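Local structure of hypothetical protein (4JGL) at residues A[54-59]-A[65-70]. The protein is of unknown function but adopts a streptavidin-like fold, a curled antiparallel sheet extended by two extra alpha helices. Residues are numbered along the deposited sequence; the frame is centred on the assembly and turned at random.
Sequences LFLKMH and YGINIY
Y65, near the start of the second strand of this beta hairpin, lays one face of its ring against M58 in a Met-aromatic contact, SE of M58 lying 4.0 Å from the ring centroid of Y65. With CG of M58 anti to its backbone N (chi1 180°) and the next torsion also extended, the selenium reaches over the ring, whose OH is hydrogen-bonded to K147. At G66 the backbone exchanges two hydrogen bonds with H59, and its carbonyl receives a CA-H...O contact from M58. In one of its two conformers I67 lies alongside M58, its CD1 3.8 Å from SE of M58, while its other branch, CG2, lies 4.0 Å from CD2 of L56, also modelled twice. N68 pairs with K57 through the next two backbone bonds, N of N68 lying 2.8 Å from O of K57. On the face shared with L56, I69 sets CG1 against CG of L56 and CG2 against CD2 of L54. At Y70, N gives a 2.8 Å bond to O of F55, an oxygen also at the edge of the Y70 ring, and its CD1 lies 4.0 Å from CD2 of F55. The L56, M58, I67 and I69 face packs against helices 142-153 and 158-165; strand 44-49 flanks 54-59, where D44 forms a salt bridge with K57 and a hydrogen bond with H59, and strand 78-92 continues the sheet beyond 65-70.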
loop_
_atom_site.group_PDB
_atom_site.type_symbol
_atom_site.label_atom_id
_atom_site.label_comp_id
_atom_site.label_asym_id
_atom_site.label_seq_id
_atom_site.Cartn_x
_atom_site.Cartn_y
_atom_site.Cartn_z
ATOM N N LEU A 54 -3.461 9.977 1.301
ATOM C CA LEU A 54 -3.775 8.621 0.896
ATOM C C LEU A 54 -2.618 7.681 1.194
ATOM O O LEU A 54 -1.444 8.061 1.165
ATOM C CB LEU A 54 -4.064 8.555 -0.594
ATOM C CG LEU A 54 -5.171 9.478 -1.098
ATOM C CD1 LEU A 54 -5.262 9.335 -2.611
ATOM C CD2 LEU A 54 -6.512 9.146 -0.443
ATOM N N PHE A 55 -2.982 6.439 1.470
ATOM C CA PHE A 55 -2.053 5.334 1.621
ATOM C C PHE A 55 -2.525 4.230 0.702
ATOM O O PHE A 55 -3.682 3.802 0.794
ATOM C CB PHE A 55 -1.984 4.846 3.064
ATOM C CG PHE A 55 -1.155 3.602 3.216
ATOM C CD1 PHE A 55 0.220 3.677 3.111
ATOM C CD2 PHE A 55 -1.744 2.374 3.370
ATOM C CE1 PHE A 55 1.028 2.523 3.190
ATOM C CE2 PHE A 55 -0.938 1.207 3.464
ATOM C CZ PHE A 55 0.424 1.304 3.330
ATOM N N LEU A 56 -1.667 3.787 -0.216
ATOM C CA LEU A 56 -2.023 2.721 -1.131
ATOM C C LEU A 56 -1.305 1.441 -0.767
ATOM O O LEU A 56 -0.141 1.461 -0.406
ATOM C CB LEU A 56 -1.707 3.117 -2.573
ATOM C CG LEU A 56 -2.688 4.078 -3.239
ATOM C CD1 LEU A 56 -2.729 5.406 -2.498
ATOM C CD2 LEU A 56 -2.334 4.258 -4.721
ATOM N N LYS A 57 -2.020 0.327 -0.861
ATOM C CA LYS A 57 -1.454 -0.991 -0.603
ATOM C C LYS A 57 -1.744 -1.882 -1.792
ATOM O O LYS A 57 -2.914 -2.074 -2.156
ATOM C CB LYS A 57 -2.048 -1.588 0.671
ATOM C CG LYS A 57 -1.532 -2.991 0.956
ATOM C CD LYS A 57 -1.912 -3.439 2.353
ATOM C CE LYS A 57 -1.290 -4.794 2.693
ATOM N NZ LYS A 57 -1.996 -5.873 1.961
HETATM N N MSE A 58 -0.692 -2.435 -2.389
HETATM C CA MSE A 58 -0.782 -3.241 -3.606
HETATM C C MSE A 58 -0.364 -4.670 -3.369
HETATM O O MSE A 58 0.665 -4.928 -2.741
HETATM C CB MSE A 58 0.110 -2.614 -4.654
HETATM C CG MSE A 58 0.138 -3.344 -5.985
HETATM SE SE MSE A 58 0.801 -2.301 -7.430
HETATM C CE MSE A 58 2.208 -2.811 -6.954
ATOM N N HIS A 59 -1.163 -5.573 -3.911
ATOM C CA HIS A 59 -0.928 -7.008 -3.882
ATOM C C HIS A 59 -0.896 -7.534 -5.303
ATOM O O HIS A 59 -1.752 -7.208 -6.121
ATOM C CB HIS A 59 -2.051 -7.689 -3.099
ATOM C CG HIS A 59 -1.917 -9.165 -2.963
ATOM N ND1 HIS A 59 -0.938 -9.748 -2.209
ATOM C CD2 HIS A 59 -2.662 -10.175 -3.459
ATOM C CE1 HIS A 59 -1.064 -11.067 -2.268
ATOM N NE2 HIS A 59 -2.108 -11.353 -3.023
ATOM N N TYR A 65 -2.671 -6.641 -10.475
ATOM C CA TYR A 65 -2.482 -5.866 -9.252
ATOM C C TYR A 65 -3.813 -5.514 -8.617
ATOM O O TYR A 65 -4.778 -5.137 -9.306
ATOM C CB TYR A 65 -1.738 -4.575 -9.501
ATOM C CG TYR A 65 -0.352 -4.729 -10.053
ATOM C CD1 TYR A 65 0.494 -5.711 -9.613
ATOM C CD2 TYR A 65 0.128 -3.831 -10.982
ATOM C CE1 TYR A 65 1.791 -5.866 -10.138
ATOM C CE2 TYR A 65 1.427 -3.943 -11.487
ATOM C CZ TYR A 65 2.233 -4.975 -11.060
ATOM O OH TYR A 65 3.520 -5.125 -11.544
ATOM N N GLY A 66 -3.858 -5.645 -7.300
ATOM C CA GLY A 66 -5.000 -5.232 -6.505
ATOM C C GLY A 66 -4.520 -4.149 -5.559
ATOM O O GLY A 66 -3.632 -4.381 -4.750
ATOM N N ILE A 67 -5.069 -2.963 -5.707
ATOM C CA ILE A 67 -4.608 -1.810 -4.960
ATOM C C ILE A 67 -5.721 -1.225 -4.108
ATOM O O ILE A 67 -6.743 -0.745 -4.613
ATOM C CB ILE A 67 -4.030 -0.730 -5.878
ATOM C CG1 ILE A 67 -3.002 -1.351 -6.829
ATOM C CG2 ILE A 67 -3.412 0.397 -5.033
ATOM C CD1 ILE A 67 -2.465 -0.400 -7.844
ATOM N N ASN A 68 -5.527 -1.279 -2.808
ATOM C CA ASN A 68 -6.426 -0.581 -1.903
ATOM C C ASN A 68 -5.978 0.874 -1.749
ATOM O O ASN A 68 -4.799 1.135 -1.469
ATOM C CB ASN A 68 -6.474 -1.272 -0.530
ATOM C CG ASN A 68 -7.487 -2.423 -0.460
ATOM O OD1 ASN A 68 -8.517 -2.403 -1.126
ATOM N ND2 ASN A 68 -7.189 -3.434 0.368
ATOM N N ILE A 69 -6.916 1.792 -1.952
ATOM C CA ILE A 69 -6.714 3.209 -1.665
ATOM C C ILE A 69 -7.360 3.456 -0.316
ATOM O O ILE A 69 -8.591 3.352 -0.159
ATOM C CB ILE A 69 -7.360 4.120 -2.710
ATOM C CG1 ILE A 69 -6.778 3.882 -4.103
ATOM C CG2 ILE A 69 -7.139 5.588 -2.302
ATOM C CD1 ILE A 69 -7.603 4.547 -5.216
ATOM N N TYR A 70 -6.522 3.717 0.679
ATOM C CA TYR A 70 -6.928 4.121 2.021
ATOM C C TYR A 70 -6.784 5.623 2.125
ATOM O O TYR A 70 -5.857 6.203 1.547
ATOM C CB TYR A 70 -6.012 3.504 3.099
ATOM C CG TYR A 70 -6.149 2.010 3.294
ATOM C CD1 TYR A 70 -5.452 1.082 2.527
ATOM C CD2 TYR A 70 -6.933 1.517 4.311
ATOM C CE1 TYR A 70 -5.603 -0.282 2.770
ATOM C CE2 TYR A 70 -7.081 0.190 4.537
ATOM C CZ TYR A 70 -6.439 -0.721 3.766
ATOM O OH TYR A 70 -6.594 -2.080 4.025
#